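Local atomic coordinates of alcohol dehydrogenase, zinc-containing (Thermotoga maritima, PDB entry 1VJ0), a protein that probably acts as a zinc-containing, medium-chain oxidoreductase of the alcohol dehydrogenase family and binds zinc at two sites. Residues 276-286 / 303-313; 194-204 / 218-227. All coordinates share one frame; numbering follows the deposited sequence.

Contact 1: residues 276-286 / 303-313; sequences GDSRALLEGSE and QDPVPFKVYEW
Gln303 OE1 is gripped twice by Ser278, in the part of the Rossmann-type domain that reaches the subunit interface. The backbone Ser278 N donates to Gln303 OE1 at 2.9 Å, and the hydroxyl Ser278 OG donates to the same oxygen at 2.5 Å. The hydroxyl lies in the carbonyl plane; the backbone donor is tilted 18° from it. The other half of the amide is also held: Gln303 NE2 donates to Gly276 O at 2.7 Å. Three bonds thus fix the rotation of the amide. A water bridges Ser278 OG and Asp304 O. Next to this polar end, Val306 CG1 packs against Ser278 CB at 3.6 Å. Further along, Leu282 CD2 touches Val306 CB and Pro307 CD, and meets the edge of the Trp313 ring at CH2, 3.8 Å away. The indole is packed on both faces. Ser285 CB covers one in a CH-pi contact, and Lys309 CB sits over the centre of the other. Val306 and Phe308 pair with an antiparallel strand of a second subunit, and Phe308 meets Phe308 of that subunit, ring against ring. The Glu286 chain bends at chi2 (-73°), which brings its carboxylate to the indole edge. Trp313 NE1 donates to Glu286 OE2 at 3.1 Å, approaching from above a carboxylate plane turned 85° from the ring.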
loop_
_atom_site.group_PDB
_atom_site.type_symbol
_atom_site.label_atom_id
_atom_site.label_comp_id
_atom_site.label_asym_id
_atom_site.label_seq_id
_atom_site.Cartn_x
_atom_site.Cartn_y
_atom_site.Cartn_z
ATOM N N GLY A 276 -19.272 -20.339 3.454
ATOM C CA GLY A 276 -19.416 -20.892 4.808
ATOM C C GLY A 276 -18.836 -22.284 5.025
ATOM O O GLY A 276 -18.916 -22.852 6.118
ATOM N N ASP A 277 -18.253 -22.856 3.989
ATOM C CA ASP A 277 -17.689 -24.181 4.057
ATOM C C ASP A 277 -16.183 -24.117 3.813
ATOM O O ASP A 277 -15.733 -23.660 2.775
ATOM C CB ASP A 277 -18.343 -25.005 3.002
ATOM C CG ASP A 277 -17.912 -26.456 3.030
ATOM O OD1 ASP A 277 -16.946 -26.854 3.707
ATOM O OD2 ASP A 277 -18.540 -27.279 2.370
ATOM N N SER A 278 -15.412 -24.593 4.777
ATOM C CA SER A 278 -13.952 -24.550 4.709
ATOM C C SER A 278 -13.439 -25.276 3.449
ATOM O O SER A 278 -12.420 -24.899 2.901
ATOM C CB SER A 278 -13.332 -25.151 5.968
ATOM O OG SER A 278 -13.682 -24.435 7.163
ATOM N N ARG A 279 -14.176 -26.292 2.982
ATOM C CA ARG A 279 -13.770 -27.079 1.840
ATOM C C ARG A 279 -13.735 -26.268 0.550
ATOM O O ARG A 279 -13.131 -26.717 -0.406
ATOM C CB ARG A 279 -14.656 -28.275 1.654
ATOM C CG ARG A 279 -14.502 -29.265 2.802
ATOM C CD ARG A 279 -15.458 -30.376 2.771
ATOM N NE ARG A 279 -16.800 -29.887 3.028
ATOM C CZ ARG A 279 -17.885 -30.659 2.973
ATOM N NH1 ARG A 279 -17.783 -31.953 2.671
ATOM N NH2 ARG A 279 -19.088 -30.140 3.222
ATOM N N ALA A 280 -14.380 -25.113 0.519
ATOM C CA ALA A 280 -14.297 -24.219 -0.647
ATOM C C ALA A 280 -12.849 -23.884 -1.033
ATOM O O ALA A 280 -12.575 -23.640 -2.181
ATOM C CB ALA A 280 -15.088 -22.947 -0.393
ATOM N N LEU A 281 -11.935 -23.805 -0.053
ATOM C CA LEU A 281 -10.551 -23.465 -0.336
ATOM C C LEU A 281 -9.896 -24.511 -1.205
ATOM O O LEU A 281 -8.921 -24.208 -1.888
ATOM C CB LEU A 281 -9.716 -23.297 0.967
ATOM C CG LEU A 281 -9.753 -21.882 1.548
ATOM C CD1 LEU A 281 -11.173 -21.446 1.869
ATOM C CD2 LEU A 281 -8.853 -21.877 2.770
ATOM N N LEU A 282 -10.373 -25.746 -1.142
ATOM C CA LEU A 282 -9.787 -26.805 -1.963
ATOM C C LEU A 282 -9.981 -26.508 -3.454
ATOM O O LEU A 282 -9.061 -26.712 -4.240
ATOM C CB LEU A 282 -10.354 -28.204 -1.639
ATOM C CG LEU A 282 -10.343 -28.664 -0.155
ATOM C CD1 LEU A 282 -10.656 -30.111 -0.044
ATOM C CD2 LEU A 282 -9.060 -28.372 0.537
ATOM N N GLU A 283 -11.149 -26.019 -3.837
ATOM C CA GLU A 283 -11.354 -25.588 -5.244
ATOM C C GLU A 283 -10.791 -24.191 -5.580
ATOM O O GLU A 283 -10.095 -24.015 -6.571
ATOM C CB GLU A 283 -12.829 -25.652 -5.596
ATOM C CG GLU A 283 -13.113 -24.861 -6.847
ATOM C CD GLU A 283 -14.479 -25.092 -7.431
ATOM O OE1 GLU A 283 -15.433 -25.423 -6.670
ATOM O OE2 GLU A 283 -14.569 -24.912 -8.679
ATOM N N GLY A 284 -11.058 -23.215 -4.741
ATOM C CA GLY A 284 -10.586 -21.872 -4.966
ATOM C C GLY A 284 -9.087 -21.782 -5.180
ATOM O O GLY A 284 -8.635 -21.046 -6.055
ATOM N N SER A 285 -8.322 -22.530 -4.382
ATOM C CA SER A 285 -6.848 -22.497 -4.447
ATOM C C SER A 285 -6.378 -22.900 -5.824
ATOM O O SER A 285 -5.447 -22.317 -6.378
ATOM C CB SER A 285 -6.251 -23.435 -3.374
ATOM O OG SER A 285 -6.529 -22.988 -2.043
ATOM N N GLU A 286 -7.072 -23.851 -6.432
ATOM C CA GLU A 286 -6.716 -24.299 -7.770
ATOM C C GLU A 286 -7.164 -23.355 -8.883
ATOM O O GLU A 286 -6.733 -23.518 -10.007
ATOM C CB GLU A 286 -7.273 -25.704 -8.037
ATOM C CG GLU A 286 -6.798 -26.803 -7.046
ATOM C CD GLU A 286 -5.354 -27.263 -7.214
ATOM O OE1 GLU A 286 -4.593 -26.697 -8.014
ATOM O OE2 GLU A 286 -4.963 -28.250 -6.528
ATOM N N GLN A 303 -14.701 -25.567 12.111
ATOM C CA GLN A 303 -15.076 -26.682 11.249
ATOM C C GLN A 303 -13.901 -27.645 11.229
ATOM O O GLN A 303 -12.777 -27.270 11.616
ATOM C CB GLN A 303 -15.379 -26.165 9.840
ATOM C CG GLN A 303 -16.789 -25.589 9.697
ATOM C CD GLN A 303 -17.059 -24.920 8.343
ATOM O OE1 GLN A 303 -16.159 -24.713 7.540
ATOM N NE2 GLN A 303 -18.299 -24.597 8.106
ATOM N N ASP A 304 -14.118 -28.861 10.753
ATOM C CA ASP A 304 -12.980 -29.752 10.568
ATOM C C ASP A 304 -11.930 -29.055 9.753
ATOM O O ASP A 304 -12.236 -28.236 8.886
ATOM C CB ASP A 304 -13.351 -31.025 9.834
ATOM C CG ASP A 304 -14.371 -31.836 10.572
ATOM O OD1 ASP A 304 -14.450 -31.738 11.820
ATOM O OD2 ASP A 304 -15.129 -32.605 9.963
ATOM N N PRO A 305 -10.684 -29.341 10.046
ATOM C CA PRO A 305 -9.594 -28.840 9.238
ATOM C C PRO A 305 -9.642 -29.398 7.819
ATOM O O PRO A 305 -10.103 -30.523 7.619
ATOM C CB PRO A 305 -8.338 -29.327 9.995
ATOM C CG PRO A 305 -8.768 -30.366 10.823
ATOM C CD PRO A 305 -10.201 -30.107 11.209
ATOM N N VAL A 306 -9.182 -28.620 6.856
ATOM C CA VAL A 306 -9.108 -29.064 5.460
ATOM C C VAL A 306 -7.662 -29.360 5.100
ATOM O O VAL A 306 -6.753 -28.753 5.661
ATOM C CB VAL A 306 -9.670 -28.012 4.455
ATOM C CG1 VAL A 306 -11.164 -27.805 4.722
ATOM C CG2 VAL A 306 -8.918 -26.715 4.521
ATOM N N PRO A 307 -7.453 -30.307 4.197
ATOM C CA PRO A 307 -6.108 -30.683 3.757
ATOM C C PRO A 307 -5.534 -29.610 2.844
ATOM O O PRO A 307 -5.952 -29.459 1.701
ATOM C CB PRO A 307 -6.316 -32.030 3.020
ATOM C CG PRO A 307 -7.772 -32.095 2.703
ATOM C CD PRO A 307 -8.507 -31.134 3.571
ATOM N N PHE A 308 -4.624 -28.813 3.389
ATOM C CA PHE A 308 -4.077 -27.693 2.660
ATOM C C PHE A 308 -2.726 -28.026 2.097
ATOM O O PHE A 308 -1.849 -28.460 2.827
ATOM C CB PHE A 308 -3.945 -26.509 3.597
ATOM C CG PHE A 308 -3.731 -25.213 2.892
ATOM C CD1 PHE A 308 -2.448 -24.809 2.534
ATOM C CD2 PHE A 308 -4.791 -24.382 2.629
ATOM C CE1 PHE A 308 -2.241 -23.606 1.911
ATOM C CE2 PHE A 308 -4.599 -23.174 2.009
ATOM C CZ PHE A 308 -3.287 -22.782 1.627
ATOM N N LYS A 309 -2.561 -27.793 0.784
ATOM C CA LYS A 309 -1.312 -28.047 0.101
ATOM C C LYS A 309 -0.437 -26.785 0.116
ATOM O O LYS A 309 -0.580 -25.891 -0.714
ATOM C CB LYS A 309 -1.581 -28.438 -1.342
ATOM C CG LYS A 309 -2.371 -29.706 -1.488
ATOM C CD LYS A 309 -2.475 -30.127 -2.929
ATOM C CE LYS A 309 -3.373 -31.390 -2.970
ATOM N NZ LYS A 309 -3.599 -31.871 -4.367
ATOM N N VAL A 310 0.488 -26.747 1.057
ATOM C CA VAL A 310 1.260 -25.541 1.287
ATOM C C VAL A 310 2.151 -25.162 0.104
ATOM O O VAL A 310 2.214 -24.004 -0.252
ATOM C CB VAL A 310 2.107 -25.660 2.545
ATOM C CG1 VAL A 310 3.027 -24.423 2.713
ATOM C CG2 VAL A 310 1.187 -25.897 3.747
ATOM N N TYR A 311 2.886 -26.101 -0.470
ATOM C CA TYR A 311 3.763 -25.746 -1.572
ATOM C C TYR A 311 3.005 -25.237 -2.801
ATOM O O TYR A 311 3.323 -24.168 -3.344
ATOM C CB TYR A 311 4.625 -26.927 -1.976
ATOM C CG TYR A 311 5.580 -26.625 -3.082
ATOM C CD1 TYR A 311 6.690 -25.839 -2.839
ATOM C CD2 TYR A 311 5.411 -27.166 -4.364
ATOM C CE1 TYR A 311 7.608 -25.572 -3.822
ATOM C CE2 TYR A 311 6.348 -26.893 -5.387
ATOM C CZ TYR A 311 7.441 -26.081 -5.081
ATOM O OH TYR A 311 8.426 -25.758 -5.996
ATOM N N GLU A 312 2.018 -26.034 -3.215
ATOM C CA GLU A 312 1.265 -25.824 -4.436
ATOM C C GLU A 312 0.352 -24.644 -4.346
ATOM O O GLU A 312 0.192 -23.923 -5.318
ATOM C CB GLU A 312 0.388 -27.060 -4.740
ATOM C CG GLU A 312 1.181 -28.305 -5.040
ATOM C CD GLU A 312 1.440 -29.194 -3.841
ATOM O OE1 GLU A 312 1.433 -28.770 -2.673
ATOM O OE2 GLU A 312 1.623 -30.394 -4.067
ATOM N N TRP A 313 -0.274 -24.436 -3.186
ATOM C CA TRP A 313 -1.261 -23.368 -3.058
ATOM C C TRP A 313 -0.759 -22.070 -2.496
ATOM O O TRP A 313 -1.353 -21.062 -2.802
ATOM C CB TRP A 313 -2.473 -23.799 -2.235
ATOM C CG TRP A 313 -3.139 -24.931 -2.827
ATOM C CD1 TRP A 313 -2.958 -25.424 -4.083
ATOM C CD2 TRP A 313 -4.119 -25.769 -2.203
ATOM N NE1 TRP A 313 -3.764 -26.515 -4.268
ATOM C CE2 TRP A 313 -4.478 -26.749 -3.128
ATOM C CE3 TRP A 313 -4.743 -25.770 -0.956
ATOM C CZ2 TRP A 313 -5.411 -27.747 -2.852
ATOM C CZ3 TRP A 313 -5.682 -26.802 -0.684
ATOM C CH2 TRP A 313 -5.994 -27.739 -1.631
HETATM O O HOH W 1 -11.534 -25.497 8.872
#

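Contact 2: residues 194-204 / 218-227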
loop_
_atom_site.group_PDB
_atom_site.type_symbol
_atom_site.label_atom_id
_atom_site.label_comp_id
_atom_site.label_asym_id
_atom_site.label_seq_id
_atom_site.Cartn_x
_atom_site.Cartn_y
_atom_site.Cartn_z
ATOM N N PHE A 194 -9.209 -2.938 -9.207
ATOM C CA PHE A 194 -9.875 -4.043 -9.863
ATOM C C PHE A 194 -9.968 -3.888 -11.402
ATOM O O PHE A 194 -10.395 -4.802 -12.088
ATOM C CB PHE A 194 -11.248 -4.269 -9.211
ATOM C CG PHE A 194 -11.140 -4.975 -7.894
ATOM C CD1 PHE A 194 -11.037 -6.347 -7.858
ATOM C CD2 PHE A 194 -11.069 -4.268 -6.712
ATOM C CE1 PHE A 194 -10.859 -7.040 -6.624
ATOM C CE2 PHE A 194 -10.906 -4.936 -5.489
ATOM C CZ PHE A 194 -10.805 -6.325 -5.456
ATOM N N ALA A 195 -9.463 -2.789 -11.950
ATOM C CA ALA A 195 -9.426 -2.608 -13.393
ATOM C C ALA A 195 -8.651 -3.733 -14.071
ATOM O O ALA A 195 -7.515 -4.071 -13.685
ATOM C CB ALA A 195 -8.794 -1.331 -13.742
ATOM N N GLY A 196 -9.262 -4.297 -15.089
ATOM C CA GLY A 196 -8.690 -5.409 -15.812
ATOM C C GLY A 196 -8.661 -6.728 -15.032
ATOM O O GLY A 196 -8.040 -7.708 -15.527
ATOM N N LYS A 197 -9.273 -6.792 -13.845
ATOM C CA LYS A 197 -9.159 -7.981 -13.044
ATOM C C LYS A 197 -10.372 -8.933 -13.215
ATOM O O LYS A 197 -11.503 -8.514 -13.505
ATOM C CB LYS A 197 -8.920 -7.659 -11.550
ATOM C CG LYS A 197 -7.725 -6.687 -11.288
ATOM C CD LYS A 197 -6.407 -7.375 -11.516
ATOM C CE LYS A 197 -5.249 -6.425 -11.398
ATOM N NZ LYS A 197 -5.220 -5.820 -10.011
ATOM N N THR A 198 -10.098 -10.209 -12.949
ATOM C CA THR A 198 -11.099 -11.278 -12.928
ATOM C C THR A 198 -11.321 -11.717 -11.487
ATOM O O THR A 198 -10.352 -12.065 -10.793
ATOM C CB THR A 198 -10.646 -12.484 -13.782
ATOM O OG1 THR A 198 -10.700 -12.134 -15.154
ATOM C CG2 THR A 198 -11.639 -13.673 -13.623
ATOM N N VAL A 199 -12.589 -11.602 -11.045
ATOM C CA VAL A 199 -13.074 -11.915 -9.711
ATOM C C VAL A 199 -13.918 -13.169 -9.767
ATOM O O VAL A 199 -14.794 -13.286 -10.632
ATOM C CB VAL A 199 -13.957 -10.768 -9.183
ATOM C CG1 VAL A 199 -14.698 -11.199 -7.910
ATOM C CG2 VAL A 199 -13.052 -9.524 -8.941
ATOM N N VAL A 200 -13.591 -14.139 -8.914
ATOM C CA VAL A 200 -14.444 -15.301 -8.705
ATOM C C VAL A 200 -15.026 -15.234 -7.306
ATOM O O VAL A 200 -14.313 -15.021 -6.311
ATOM C CB VAL A 200 -13.687 -16.625 -8.915
ATOM C CG1 VAL A 200 -14.554 -17.843 -8.541
ATOM C CG2 VAL A 200 -13.175 -16.747 -10.341
ATOM N N ILE A 201 -16.343 -15.398 -7.226
ATOM C CA ILE A 201 -17.032 -15.471 -5.965
ATOM C C ILE A 201 -17.586 -16.847 -5.753
ATOM O O ILE A 201 -18.291 -17.376 -6.611
ATOM C CB ILE A 201 -18.151 -14.443 -5.934
ATOM C CG1 ILE A 201 -17.537 -13.037 -6.003
ATOM C CG2 ILE A 201 -19.004 -14.621 -4.662
ATOM C CD1 ILE A 201 -18.512 -11.974 -6.404
ATOM N N GLN A 202 -17.279 -17.421 -4.589
ATOM C CA GLN A 202 -17.792 -18.756 -4.201
ATOM C C GLN A 202 -18.929 -18.540 -3.245
ATOM O O GLN A 202 -18.701 -18.027 -2.134
ATOM C CB GLN A 202 -16.711 -19.602 -3.519
ATOM C CG GLN A 202 -15.443 -19.789 -4.312
ATOM C CD GLN A 202 -14.373 -20.493 -3.521
ATOM O OE1 GLN A 202 -13.763 -19.897 -2.620
ATOM N NE2 GLN A 202 -14.168 -21.788 -3.809
ATOM N N GLY A 203 -20.137 -18.915 -3.642
ATOM C CA GLY A 203 -21.314 -18.746 -2.807
ATOM C C GLY A 203 -22.188 -17.648 -3.371
ATOM O O GLY A 203 -21.675 -16.712 -3.983
ATOM N N ALA A 204 -23.509 -17.830 -3.269
ATOM C CA ALA A 204 -24.491 -16.887 -3.821
ATOM C C ALA A 204 -25.614 -16.615 -2.841
ATOM O O ALA A 204 -26.795 -16.558 -3.213
ATOM C CB ALA A 204 -25.039 -17.442 -5.116
ATOM N N LEU A 218 -16.377 -1.454 -8.254
ATOM C CA LEU A 218 -14.942 -1.121 -8.155
ATOM C C LEU A 218 -14.218 -1.294 -9.496
ATOM O O LEU A 218 -13.054 -0.948 -9.623
ATOM C CB LEU A 218 -14.287 -1.987 -7.092
ATOM C CG LEU A 218 -14.836 -1.792 -5.673
ATOM C CD1 LEU A 218 -14.148 -2.686 -4.680
ATOM C CD2 LEU A 218 -14.737 -0.332 -5.246
ATOM N N GLY A 219 -14.928 -1.793 -10.490
ATOM C CA GLY A 219 -14.431 -1.788 -11.854
ATOM C C GLY A 219 -13.795 -3.081 -12.326
ATOM O O GLY A 219 -13.037 -3.074 -13.307
ATOM N N ALA A 220 -14.141 -4.205 -11.692
ATOM C CA ALA A 220 -13.630 -5.503 -12.155
ATOM C C ALA A 220 -14.020 -5.738 -13.581
ATOM O O ALA A 220 -15.118 -5.361 -14.007
ATOM C CB ALA A 220 -14.165 -6.642 -11.315
ATOM N N GLU A 221 -13.146 -6.407 -14.321
ATOM C CA GLU A 221 -13.458 -6.702 -15.698
ATOM C C GLU A 221 -14.413 -7.882 -15.854
ATOM O O GLU A 221 -15.376 -7.843 -16.654
ATOM C CB GLU A 221 -12.174 -6.979 -16.474
ATOM C CG GLU A 221 -12.418 -7.193 -17.956
ATOM C CD GLU A 221 -11.118 -7.395 -18.709
ATOM O OE1 GLU A 221 -10.276 -6.476 -18.690
ATOM O OE2 GLU A 221 -10.924 -8.486 -19.281
ATOM N N ASN A 222 -14.111 -8.964 -15.162
ATOM C CA ASN A 222 -14.959 -10.154 -15.194
ATOM C C ASN A 222 -15.370 -10.564 -13.785
ATOM O O ASN A 222 -14.551 -10.577 -12.860
ATOM C CB ASN A 222 -14.211 -11.354 -15.812
ATOM C CG ASN A 222 -13.674 -11.087 -17.171
ATOM O OD1 ASN A 222 -12.462 -11.236 -17.422
ATOM N ND2 ASN A 222 -14.533 -10.730 -18.059
ATOM N N VAL A 223 -16.645 -10.907 -13.628
ATOM C CA VAL A 223 -17.161 -11.374 -12.324
ATOM C C VAL A 223 -17.826 -12.741 -12.524
ATOM O O VAL A 223 -18.751 -12.893 -13.371
ATOM C CB VAL A 223 -18.137 -10.365 -11.661
ATOM C CG1 VAL A 223 -18.737 -10.973 -10.371
ATOM C CG2 VAL A 223 -17.444 -9.017 -11.382
ATOM N N ILE A 224 -17.282 -13.754 -11.869
ATOM C CA ILE A 224 -17.785 -15.133 -12.022
ATOM C C ILE A 224 -18.239 -15.617 -10.665
ATOM O O ILE A 224 -17.519 -15.425 -9.667
ATOM C CB ILE A 224 -16.659 -16.071 -12.530
ATOM C CG1 ILE A 224 -16.202 -15.648 -13.934
ATOM C CG2 ILE A 224 -17.086 -17.585 -12.504
ATOM C CD1 ILE A 224 -14.695 -15.536 -14.019
ATOM N N VAL A 225 -19.429 -16.235 -10.619
ATOM C CA VAL A 225 -19.957 -16.827 -9.380
ATOM C C VAL A 225 -20.108 -18.364 -9.487
ATOM O O VAL A 225 -20.621 -18.859 -10.476
ATOM C CB VAL A 225 -21.315 -16.220 -9.039
ATOM C CG1 VAL A 225 -21.887 -16.848 -7.755
ATOM C CG2 VAL A 225 -21.173 -14.704 -8.876
ATOM N N ILE A 226 -19.626 -19.079 -8.461
ATOM C CA ILE A 226 -19.734 -20.532 -8.372
ATOM C C ILE A 226 -20.591 -20.830 -7.144
ATOM O O ILE A 226 -20.285 -20.382 -6.035
ATOM C CB ILE A 226 -18.349 -21.226 -8.224
ATOM C CG1 ILE A 226 -17.436 -20.834 -9.375
ATOM C CG2 ILE A 226 -18.547 -22.771 -8.124
ATOM C CD1 ILE A 226 -16.031 -21.306 -9.238
ATOM N N ALA A 227 -21.675 -21.530 -7.368
ATOM C CA ALA A 227 -22.613 -21.950 -6.319
ATOM C C ALA A 227 -23.405 -23.175 -6.777
ATOM O O ALA A 227 -23.244 -23.653 -7.905
ATOM C CB ALA A 227 -23.570 -20.811 -5.943
HETATM O O HOH W 2 -10.636 -0.723 -8.342
HETATM O O HOH W 3 -11.849 -3.281 -15.824
#
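Val199 N donates to Asn222 O at 2.9 Å in a nearly straight bond, and parallel strand pairing runs on from there. Ile224 N donates to Val199 O, Ile201 N to Ile224 O, and Ile226 N to Ile201 O. Gly203 N closes the series on Ile226 O at 2.8 Å. At the other end Lys197 O takes a bent bond from Glu221 N (133°) and a nearly straight one from Asn222 N (167°). On one face, Thr198 CG2 meets Ile224 CD1 at 3.6 Å, and Val200 CG1 meets Ile226 CD1 at 3.8 Å. With CG1 anti to the backbone N (chi1 174°), Val200 directs this branch to Ile226 while CG2 faces Ile224. Thr198 OG1 lies 3.0 Å from Asn222 OD1 on the same face. On the other face, Ile201 CD1 reaches Val223 CG1 at 4.1 Å, and Val199 CG2 touches Ala220 CB. Before the strands, Phe194 lies beside Leu218, pointing the same way. One water bridges Phe194 N and Leu218 O; another joins Gly196 N to Gly219 O. Gly219 ends the preceding helix in a Schellman motif. Helix 252-262 packs on the Val200 and Ile224 face, and helix 206-217 on the Ile201 and Val225 face. Strand 268-273 continues the sheet beyond strand 198-202. This is the first beta-alpha-beta unit of a Rossmann-type fold, with Gly203 opening a probable GxGxxG dinucleotide-binding turn.

How the contacts relate
Both contacts belong to the Rossmann-type domain, but at different depths. Contact 2 is buried and joins two neighbouring strands in the middle of the parallel sheet. Contact 1 is only partly buried; it sets a helix against a loop, a short strand and a second helix at a subunit interface. Regular backbone bonds and branched aliphatic side chains dominate contact 2. Contact 1 adds bonds from side-chain amide, hydroxyl and indole groups to a smaller apolar patch. The two share no segment, yet they touch: Gln202 NE2 probably donates to Ala280 O, 2.9 Å away, while Gln202 OE1 is bound to Tyr294 OH. Ile226 CD1 also packs near Glu283 OE2, which forms a salt bridge with Arg255.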